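Local structure of fructooligosaccharide ABC transporter substrate-binding protein FusA (Streptococcus pneumoniae, 5G5Y) at residues N421-I435 with Y478-Q490. The protein binds short- and long-chain fructooligosaccharides, preferring tetrasaccharides and larger, as the solute-binding component of the FusABC-MsmK importer. Residues are numbered along the deposited sequence; the frame is centred on the assembly and turned at random.
Sequences NYPRVFMTQEDLDKI and YLAIKQKYYDQYQ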
ATOM      1  N   ASN A 421     -11.938   5.956  -5.809  1.00 12.28           N
ATOM      2  CA  ASN A 421     -10.578   6.536  -5.607  1.00 11.98           C
ATOM      3  C   ASN A 421      -9.883   6.601  -6.985  1.00 12.17           C
ATOM      4  O   ASN A 421     -10.536   6.383  -8.013  1.00 12.16           O
ATOM      5  CB  ASN A 421      -9.777   5.782  -4.534  1.00 12.36           C
ATOM      6  CG  ASN A 421      -9.466   4.349  -4.908  1.00 13.32           C
ATOM      7  OD1 ASN A 421      -9.840   3.900  -5.982  1.00 13.84           O
ATOM      8  ND2 ASN A 421      -8.758   3.634  -4.035  1.00 14.16           N
ATOM      9  N   TYR A 422      -8.608   6.991  -7.007  1.00 11.70           N
ATOM     10  CA  TYR A 422      -7.888   7.199  -8.279  1.00 12.65           C
ATOM     11  C   TYR A 422      -7.233   5.873  -8.692  1.00 13.99           C
ATOM     12  O   TYR A 422      -6.443   5.315  -7.898  1.00 14.68           O
ATOM     13  CB  TYR A 422      -6.796   8.292  -8.160  1.00 12.77           C
ATOM     14  CG  TYR A 422      -6.323   8.659  -9.566  1.00 13.03           C
ATOM     15  CD1 TYR A 422      -7.053   9.531 -10.341  1.00 13.07           C
ATOM     16  CD2 TYR A 422      -5.209   8.050 -10.142  1.00 14.24           C
ATOM     17  CE1 TYR A 422      -6.668   9.817 -11.649  1.00 14.01           C
ATOM     18  CE2 TYR A 422      -4.831   8.316 -11.465  1.00 14.92           C
ATOM     19  CZ  TYR A 422      -5.570   9.185 -12.210  1.00 14.50           C
ATOM     20  OH  TYR A 422      -5.161   9.476 -13.506  1.00 16.12           O
ATOM     21  N   PRO A 423      -7.520   5.377  -9.908  1.00 15.14           N
ATOM     22  CA  PRO A 423      -7.046   4.056 -10.289  1.00 16.58           C
ATOM     23  C   PRO A 423      -5.559   4.042 -10.703  1.00 20.28           C
ATOM     24  O   PRO A 423      -5.036   5.033 -11.213  1.00 21.48           O
ATOM     25  CB  PRO A 423      -7.946   3.689 -11.459  1.00 16.77           C
ATOM     26  CG  PRO A 423      -8.283   4.991 -12.083  1.00 16.48           C
ATOM     27  CD  PRO A 423      -8.353   5.988 -10.968  1.00 15.40           C
ATOM     28  N   ARG A 424      -4.924   2.903 -10.513  1.00 21.92           N
ATOM     29  CA  ARG A 424      -3.491   2.713 -10.819  1.00 24.65           C
ATOM     30  C   ARG A 424      -3.228   2.570 -12.336  1.00 22.11           C
ATOM     31  O   ARG A 424      -2.692   1.563 -12.745  1.00 20.59           O
ATOM     32  CB  ARG A 424      -3.005   1.408 -10.129  1.00 27.29           C
ATOM     33  CG  ARG A 424      -2.938   1.415  -8.617  1.00 31.45           C
ATOM     34  CD  ARG A 424      -2.169   2.639  -8.191  1.00 34.96           C
ATOM     35  NE  ARG A 424      -1.656   2.556  -6.838  1.00 42.33           N
ATOM     36  CZ  ARG A 424      -1.462   3.612  -6.042  1.00 40.75           C
ATOM     37  NH1 ARG A 424      -1.745   4.849  -6.431  1.00 35.96           N
ATOM     38  NH2 ARG A 424      -0.981   3.419  -4.826  1.00 43.49           N
ATOM     39  N   VAL A 425      -3.585   3.575 -13.132  1.00 20.72           N
ATOM     40  CA  VAL A 425      -3.558   3.470 -14.586  1.00 20.90           C
ATOM     41  C   VAL A 425      -2.125   3.372 -15.087  1.00 19.61           C
ATOM     42  O   VAL A 425      -1.235   3.860 -14.443  1.00 18.04           O
ATOM     43  CB  VAL A 425      -4.263   4.664 -15.268  1.00 24.21           C
ATOM     44  CG1 VAL A 425      -5.764   4.523 -15.097  1.00 27.83           C
ATOM     45  CG2 VAL A 425      -3.748   6.003 -14.725  1.00 25.18           C
ATOM     46  N   PHE A 426      -1.945   2.753 -16.248  1.00 19.05           N
ATOM     47  CA  PHE A 426      -0.702   2.673 -16.972  1.00 18.74           C
ATOM     48  C   PHE A 426      -0.616   3.819 -18.010  1.00 18.31           C
ATOM     49  O   PHE A 426      -1.317   3.810 -18.998  1.00 18.41           O
ATOM     50  CB  PHE A 426      -0.677   1.306 -17.713  1.00 19.83           C
ATOM     51  CG  PHE A 426       0.670   0.834 -18.138  1.00 20.32           C
ATOM     52  CD1 PHE A 426       1.782   1.647 -18.185  1.00 22.30           C
ATOM     53  CD2 PHE A 426       0.814  -0.508 -18.539  1.00 21.99           C
ATOM     54  CE1 PHE A 426       3.025   1.145 -18.571  1.00 24.96           C
ATOM     55  CE2 PHE A 426       2.040  -1.006 -18.931  1.00 21.92           C
ATOM     56  CZ  PHE A 426       3.144  -0.195 -18.951  1.00 22.80           C
ATOM     57  N   MET A 427       0.261   4.783 -17.793  1.00 17.90           N
ATOM     58  CA  MET A 427       0.336   5.975 -18.622  1.00 17.87           C
ATOM     59  C   MET A 427       1.394   5.810 -19.737  1.00 19.02           C
ATOM     60  O   MET A 427       2.286   4.965 -19.665  1.00 19.22           O
ATOM     61  CB  MET A 427       0.692   7.204 -17.763  1.00 17.25           C
ATOM     62  CG  MET A 427      -0.380   7.600 -16.752  1.00 17.48           C
ATOM     63  SD  MET A 427       0.010   9.174 -15.965  1.00 18.89           S
ATOM     64  CE  MET A 427      -1.378   9.408 -14.847  1.00 24.01           C
ATOM     65  N   THR A 428       1.303   6.658 -20.746  1.00 19.10           N
ATOM     66  CA  THR A 428       2.359   6.710 -21.751  1.00 19.78           C
ATOM     67  C   THR A 428       3.669   7.166 -21.150  1.00 22.10           C
ATOM     68  O   THR A 428       3.720   7.816 -20.071  1.00 19.08           O
ATOM     69  CB  THR A 428       2.026   7.655 -22.901  1.00 19.64           C
ATOM     70  OG1 THR A 428       1.869   8.996 -22.403  1.00 19.62           O
ATOM     71  CG2 THR A 428       0.799   7.197 -23.624  1.00 20.83           C
ATOM     72  N   GLN A 429       4.754   6.892 -21.887  1.00 23.66           N
ATOM     73  CA  GLN A 429       6.087   7.318 -21.432  1.00 25.54           C
ATOM     74  C   GLN A 429       6.141   8.838 -21.252  1.00 22.94           C
ATOM     75  O   GLN A 429       6.626   9.325 -20.244  1.00 21.66           O
ATOM     76  CB  GLN A 429       7.186   6.810 -22.406  1.00 32.02           C
ATOM     77  CG  GLN A 429       8.599   6.764 -21.816  1.00 37.92           C
ATOM     78  CD  GLN A 429       9.401   5.509 -22.236  1.00 46.74           C
ATOM     79  OE1 GLN A 429       9.287   5.009 -23.365  1.00 43.07           O
ATOM     80  NE2 GLN A 429      10.194   4.981 -21.301  1.00 49.21           N
ATOM     81  N   GLU A 430       5.603   9.578 -22.218  1.00 21.33           N
ATOM     82  CA  GLU A 430       5.580  11.032 -22.179  1.00 24.31           C
ATOM     83  C   GLU A 430       4.846  11.575 -20.948  1.00 22.28           C
ATOM     84  O   GLU A 430       5.305  12.510 -20.286  1.00 20.86           O
ATOM     85  CB  GLU A 430       4.892  11.562 -23.431  1.00 30.67           C
ATOM     86  CG  GLU A 430       4.947  13.070 -23.577  1.00 38.34           C
ATOM     87  CD  GLU A 430       4.010  13.605 -24.657  1.00 46.36           C
ATOM     88  OE1 GLU A 430       3.147  12.847 -25.169  1.00 53.64           O
ATOM     89  OE2 GLU A 430       4.135  14.806 -24.983  1.00 53.15           O
ATOM     90  N   ASP A 431       3.690  11.006 -20.681  1.00 19.06           N
ATOM     91  CA  ASP A 431       2.927  11.390 -19.491  1.00 19.08           C
ATOM     92  C   ASP A 431       3.623  10.992 -18.202  1.00 18.21           C
ATOM     93  O   ASP A 431       3.672  11.801 -17.261  1.00 18.39           O
ATOM     94  CB  ASP A 431       1.488  10.891 -19.558  1.00 18.29           C
ATOM     95  CG  ASP A 431       0.647  11.669 -20.587  1.00 19.61           C
ATOM     96  OD1 ASP A 431       0.970  12.843 -20.865  1.00 22.08           O
ATOM     97  OD2 ASP A 431      -0.336  11.130 -21.127  1.00 20.00           O
ATOM     98  N   LEU A 432       4.208   9.809 -18.174  1.00 17.73           N
ATOM     99  CA  LEU A 432       4.980   9.359 -17.004  1.00 19.48           C
ATOM    100  C   LEU A 432       6.068  10.351 -16.642  1.00 20.81           C
ATOM    101  O   LEU A 432       6.190  10.762 -15.476  1.00 19.56           O
ATOM    102  CB  LEU A 432       5.557   7.960 -17.208  1.00 20.75           C
ATOM    103  CG  LEU A 432       4.590   6.798 -17.053  1.00 22.44           C
ATOM    104  CD1 LEU A 432       5.144   5.512 -17.646  1.00 24.30           C
ATOM    105  CD2 LEU A 432       4.298   6.588 -15.580  1.00 24.74           C
ATOM    106  N   ASP A 433       6.821  10.786 -17.654  1.00 22.40           N
ATOM    107  CA  ASP A 433       7.890  11.761 -17.463  1.00 22.02           C
ATOM    108  C   ASP A 433       7.367  13.143 -17.043  1.00 20.92           C
ATOM    109  O   ASP A 433       7.968  13.792 -16.215  1.00 19.34           O
ATOM    110  CB  ASP A 433       8.750  11.898 -18.735  1.00 24.75           C
ATOM    111  CG  ASP A 433       9.524  10.615 -19.077  1.00 28.62           C
ATOM    112  OD1 ASP A 433       9.660   9.676 -18.232  1.00 28.89           O
ATOM    113  OD2 ASP A 433      10.007  10.565 -20.224  1.00 30.90           O
ATOM    114  N   LYS A 434       6.278  13.600 -17.632  1.00 20.99           N
ATOM    115  CA  LYS A 434       5.686  14.873 -17.246  1.00 22.18           C
ATOM    116  C   LYS A 434       5.222  14.883 -15.790  1.00 19.20           C
ATOM    117  O   LYS A 434       5.424  15.860 -15.061  1.00 17.87           O
ATOM    118  CB  LYS A 434       4.469  15.181 -18.111  1.00 26.04           C
ATOM    119  CG  LYS A 434       4.805  15.577 -19.528  1.00 31.61           C
ATOM    120  CD  LYS A 434       3.626  16.190 -20.277  1.00 36.84           C
ATOM    121  CE  LYS A 434       2.651  15.130 -20.717  1.00 37.64           C
ATOM    122  NZ  LYS A 434       1.448  15.676 -21.407  1.00 45.17           N
ATOM    123  N   ILE A 435       4.580  13.791 -15.395  1.00 17.77           N
ATOM    124  CA  ILE A 435       4.053  13.640 -14.035  1.00 18.26           C
ATOM    125  C   ILE A 435       5.204  13.540 -13.018  1.00 17.72           C
ATOM    126  O   ILE A 435       5.153  14.193 -11.980  1.00 16.70           O
ATOM    127  CB  ILE A 435       3.092  12.407 -13.985  1.00 19.08           C
ATOM    128  CG1 ILE A 435       1.822  12.675 -14.806  1.00 20.01           C
ATOM    129  CG2 ILE A 435       2.714  11.949 -12.568  1.00 19.47           C
ATOM    130  CD1 ILE A 435       0.984  13.864 -14.382  1.00 21.11           C
ATOM    131  N   TYR A 478      -0.865  18.834 -14.571  1.00 16.65           N
ATOM    132  CA  TYR A 478      -0.908  17.618 -13.733  1.00 17.14           C
ATOM    133  C   TYR A 478      -2.338  17.056 -13.640  1.00 16.29           C
ATOM    134  O   TYR A 478      -2.599  15.885 -13.946  1.00 14.47           O
ATOM    135  CB  TYR A 478      -0.381  17.970 -12.333  1.00 17.95           C
ATOM    136  CG  TYR A 478      -0.227  16.799 -11.391  1.00 18.76           C
ATOM    137  CD1 TYR A 478       0.887  15.995 -11.475  1.00 20.50           C
ATOM    138  CD2 TYR A 478      -1.178  16.505 -10.415  1.00 21.13           C
ATOM    139  CE1 TYR A 478       1.077  14.925 -10.652  1.00 20.60           C
ATOM    140  CE2 TYR A 478      -0.993  15.413  -9.556  1.00 21.94           C
ATOM    141  CZ  TYR A 478       0.153  14.641  -9.690  1.00 22.30           C
ATOM    142  OH  TYR A 478       0.447  13.559  -8.902  1.00 23.02           O
ATOM    143  N   LEU A 479      -3.262  17.940 -13.276  1.00 17.34           N
ATOM    144  CA  LEU A 479      -4.673  17.570 -13.143  1.00 18.81           C
ATOM    145  C   LEU A 479      -5.340  17.182 -14.428  1.00 17.94           C
ATOM    146  O   LEU A 479      -6.133  16.235 -14.433  1.00 15.31           O
ATOM    147  CB  LEU A 479      -5.488  18.660 -12.461  1.00 21.23           C
ATOM    148  CG  LEU A 479      -5.220  18.764 -10.959  1.00 25.31           C
ATOM    149  CD1 LEU A 479      -5.863  20.040 -10.423  1.00 25.16           C
ATOM    150  CD2 LEU A 479      -5.786  17.534 -10.239  1.00 27.25           C
ATOM    151  N   ALA A 480      -4.995  17.871 -15.524  1.00 16.50           N
ATOM    152  CA  ALA A 480      -5.552  17.511 -16.816  1.00 17.03           C
ATOM    153  C   ALA A 480      -5.079  16.124 -17.220  1.00 16.10           C
ATOM    154  O   ALA A 480      -5.856  15.356 -17.768  1.00 16.24           O
ATOM    155  CB  ALA A 480      -5.206  18.539 -17.911  1.00 16.86           C
ATOM    156  N   ILE A 481      -3.812  15.809 -16.981  1.00 15.51           N
ATOM    157  CA  ILE A 481      -3.305  14.469 -17.269  1.00 15.03           C
ATOM    158  C   ILE A 481      -4.039  13.398 -16.431  1.00 14.64           C
ATOM    159  O   ILE A 481      -4.497  12.376 -16.973  1.00 14.34           O
ATOM    160  CB  ILE A 481      -1.793  14.350 -17.069  1.00 14.98           C
ATOM    161  CG1 ILE A 481      -1.075  15.181 -18.150  1.00 16.71           C
ATOM    162  CG2 ILE A 481      -1.381  12.880 -17.116  1.00 15.61           C
ATOM    163  CD1 ILE A 481       0.330  15.561 -17.770  1.00 17.93           C
ATOM    164  N   LYS A 482      -4.162  13.656 -15.138  1.00 13.79           N
ATOM    165  CA  LYS A 482      -4.825  12.715 -14.236  1.00 14.38           C
ATOM    166  C   LYS A 482      -6.282  12.507 -14.643  1.00 14.84           C
ATOM    167  O   LYS A 482      -6.800  11.365 -14.662  1.00 14.32           O
ATOM    168  CB  LYS A 482      -4.688  13.177 -12.786  1.00 14.73           C
ATOM    169  CG  LYS A 482      -3.258  13.116 -12.212  1.00 15.08           C
ATOM    170  CD  LYS A 482      -2.853  11.704 -11.835  1.00 15.70           C
ATOM    171  CE  LYS A 482      -1.416  11.618 -11.321  1.00 18.31           C
ATOM    172  NZ  LYS A 482      -1.122  10.240 -10.825  1.00 19.08           N
ATOM    173  N   GLN A 483      -6.958  13.600 -14.999  1.00 14.68           N
ATOM    174  CA  GLN A 483      -8.347  13.516 -15.425  1.00 15.13           C
ATOM    175  C   GLN A 483      -8.466  12.754 -16.730  1.00 15.80           C
ATOM    176  O   GLN A 483      -9.401  11.997 -16.905  1.00 15.21           O
ATOM    177  CB  GLN A 483      -8.967  14.929 -15.581  1.00 15.82           C
ATOM    178  CG  GLN A 483     -10.444  14.940 -15.805  1.00 16.16           C
ATOM    179  CD  GLN A 483     -11.215  14.516 -14.576  1.00 17.16           C
ATOM    180  OE1 GLN A 483     -11.129  15.161 -13.545  1.00 16.08           O
ATOM    181  NE2 GLN A 483     -12.023  13.466 -14.701  1.00 18.31           N
ATOM    182  N   LYS A 484      -7.535  12.968 -17.663  1.00 15.88           N
ATOM    183  CA  LYS A 484      -7.554  12.239 -18.906  1.00 17.63           C
ATOM    184  C   LYS A 484      -7.521  10.715 -18.689  1.00 16.10           C
ATOM    185  O   LYS A 484      -8.332   9.972 -19.243  1.00 16.75           O
ATOM    186  CB  LYS A 484      -6.393  12.699 -19.799  1.00 19.32           C
ATOM    187  CG  LYS A 484      -6.258  11.990 -21.147  1.00 21.34           C
ATOM    188  CD  LYS A 484      -5.052  12.526 -21.925  1.00 23.02           C
ATOM    189  CE  LYS A 484      -3.746  11.966 -21.392  1.00 24.00           C
ATOM    190  NZ  LYS A 484      -2.567  12.331 -22.228  1.00 24.71           N
ATOM    191  N   TYR A 485      -6.577  10.250 -17.903  1.00 15.53           N
ATOM    192  CA  TYR A 485      -6.497   8.824 -17.626  1.00 15.04           C
ATOM    193  C   TYR A 485      -7.691   8.287 -16.822  1.00 14.33           C
ATOM    194  O   TYR A 485      -8.112   7.151 -17.050  1.00 14.82           O
ATOM    195  CB  TYR A 485      -5.171   8.474 -16.967  1.00 15.36           C
ATOM    196  CG  TYR A 485      -4.038   8.516 -17.952  1.00 15.93           C
ATOM    197  CD1 TYR A 485      -3.813   7.447 -18.815  1.00 16.58           C
ATOM    198  CD2 TYR A 485      -3.216   9.641 -18.059  1.00 16.45           C
ATOM    199  CE1 TYR A 485      -2.801   7.486 -19.746  1.00 17.97           C
ATOM    200  CE2 TYR A 485      -2.186   9.680 -18.978  1.00 17.17           C
ATOM    201  CZ  TYR A 485      -1.995   8.605 -19.837  1.00 17.52           C
ATOM    202  OH  TYR A 485      -0.985   8.623 -20.790  1.00 18.93           O
ATOM    203  N   TYR A 486      -8.233   9.101 -15.920  1.00 15.03           N
ATOM    204  CA  TYR A 486      -9.428   8.715 -15.162  1.00 15.10           C
ATOM    205  C   TYR A 486     -10.610   8.472 -16.098  1.00 16.85           C
ATOM    206  O   TYR A 486     -11.295   7.425 -16.017  1.00 15.98           O
ATOM    207  CB  TYR A 486      -9.780   9.750 -14.091  1.00 14.43           C
ATOM    208  CG  TYR A 486     -10.963   9.292 -13.285  1.00 13.48           C
ATOM    209  CD1 TYR A 486     -10.800   8.351 -12.295  1.00 15.16           C
ATOM    210  CD2 TYR A 486     -12.260   9.734 -13.553  1.00 13.99           C
ATOM    211  CE1 TYR A 486     -11.869   7.876 -11.560  1.00 14.49           C
ATOM    212  CE2 TYR A 486     -13.359   9.257 -12.797  1.00 15.46           C
ATOM    213  CZ  TYR A 486     -13.133   8.307 -11.805  1.00 15.21           C
ATOM    214  OH  TYR A 486     -14.131   7.732 -11.006  1.00 17.73           O
ATOM    215  N   ASP A 487     -10.820   9.426 -17.015  1.00 17.43           N
ATOM    216  CA  ASP A 487     -11.905   9.305 -17.978  1.00 19.44           C
ATOM    217  C   ASP A 487     -11.690   8.085 -18.868  1.00 20.91           C
ATOM    218  O   ASP A 487     -12.634   7.346 -19.098  1.00 21.89           O
ATOM    219  CB  ASP A 487     -12.079  10.582 -18.827  1.00 20.90           C
ATOM    220  CG  ASP A 487     -12.452  11.820 -17.981  1.00 22.20           C
ATOM    221  OD1 ASP A 487     -12.905  11.695 -16.810  1.00 22.84           O
ATOM    222  OD2 ASP A 487     -12.308  12.938 -18.496  1.00 24.79           O
ATOM    223  N   GLN A 488     -10.478   7.863 -19.363  1.00 22.46           N
ATOM    224  CA  GLN A 488     -10.209   6.664 -20.173  1.00 25.97           C
ATOM    225  C   GLN A 488     -10.483   5.340 -19.408  1.00 25.75           C
ATOM    226  O   GLN A 488     -11.062   4.394 -19.954  1.00 24.93           O
ATOM    227  CB  GLN A 488      -8.773   6.668 -20.691  1.00 29.78           C
ATOM    228  CG  GLN A 488      -8.511   7.676 -21.792  1.00 35.10           C
ATOM    229  CD  GLN A 488      -7.037   7.795 -22.191  1.00 41.94           C
ATOM    230  OE1 GLN A 488      -6.162   7.078 -21.678  1.00 46.04           O
ATOM    231  NE2 GLN A 488      -6.755   8.720 -23.113  1.00 45.39           N
ATOM    232  N   TYR A 489     -10.025   5.267 -18.161  1.00 22.51           N
ATOM    233  CA  TYR A 489     -10.309   4.122 -17.283  1.00 22.28           C
ATOM    234  C   TYR A 489     -11.804   3.824 -17.155  1.00 24.68           C
ATOM    235  O   TYR A 489     -12.217   2.655 -17.268  1.00 23.87           O
ATOM    236  CB  TYR A 489      -9.701   4.354 -15.901  1.00 21.16           C
ATOM    237  CG  TYR A 489      -9.958   3.266 -14.916  1.00 20.26           C
ATOM    238  CD1 TYR A 489      -9.218   2.096 -14.922  1.00 20.57           C
ATOM    239  CD2 TYR A 489     -10.948   3.410 -13.971  1.00 21.63           C
ATOM    240  CE1 TYR A 489      -9.465   1.095 -13.980  1.00 21.76           C
ATOM    241  CE2 TYR A 489     -11.191   2.437 -13.026  1.00 22.97           C
ATOM    242  CZ  TYR A 489     -10.451   1.282 -13.041  1.00 22.41           C
ATOM    243  OH  TYR A 489     -10.764   0.358 -12.093  1.00 24.07           O
ATOM    244  N   GLN A 490     -12.621   4.856 -16.947  1.00 27.30           N
ATOM    245  CA  GLN A 490     -14.095   4.661 -16.910  1.00 30.51           C
ATOM    246  C   GLN A 490     -14.627   3.926 -18.145  1.00 32.11           C
ATOM    247  O   GLN A 490     -15.462   3.043 -18.008  1.00 32.48           O
ATOM    248  CB  GLN A 490     -14.860   5.986 -16.759  1.00 30.95           C
ATOM    249  CG  GLN A 490     -14.567   6.782 -15.512  1.00 31.09           C
ATOM    250  CD  GLN A 490     -14.326   5.940 -14.276  1.00 33.04           C
ATOM    251  OE1 GLN A 490     -13.233   5.947 -13.720  1.00 38.93           O
ATOM    252  NE2 GLN A 490     -15.327   5.201 -13.853  1.00 33.76           N
TER
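At the N-cap of helix 429-455, in the C-terminal helical region of this solute-binding protein, Tyr-485 from helix 475-492 reaches Thr-428 and Asp-431. The short helix segments 429-435 and 478-490 run roughly antiparallel at 140°, and the loop 421-428 that leads into the first follows the second. Thr-428 caps its helix by accepting from Asp-431 N through OG1, while its own N-H points almost straight at Tyr-485 OH (N to OH 3.0 Å, 173°). Tyr-485 OH in turn donates to the anti lone pair of Asp-431 OD2 (2.6 Å). Lys-484 NZ reaches the same OD2 on its syn side, 2.8 Å away, so one carboxylate oxygen is gripped by a phenol and an ammonium group, which would probably favour the charged form of Asp-431. Met-427 lies over one face of the Tyr-485 ring: its CG, set beside the backbone N (chi1 -66°), sits 3.5 Å from the ring centroid, and SD makes an oblique Met-aromatic contact. Further along, Ile-435 CD1 packs between Tyr-478 CD1 and Ile-481 CG2. Tyr-478 OH is hydrogen-bonded to Glu-439 OE2 beyond the contact, and its side chain lies about 5 Å from that of Phe-220, a calcium ligand. Earlier in the loop, Pro-423 CB stands 3.7 Å above the centroid of the Tyr-489 ring in a CH-pi contact, and CD meets the Tyr-486 ring edge-on. Tyr-422, which also touches Leu-210 and Val-218 of strands 210-212 and 218-220, donates through OH in the carbonyl plane to a lone pair of Lys-482 O (2.8 Å), an oxygen that also accepts the helical bond from Tyr-486 N.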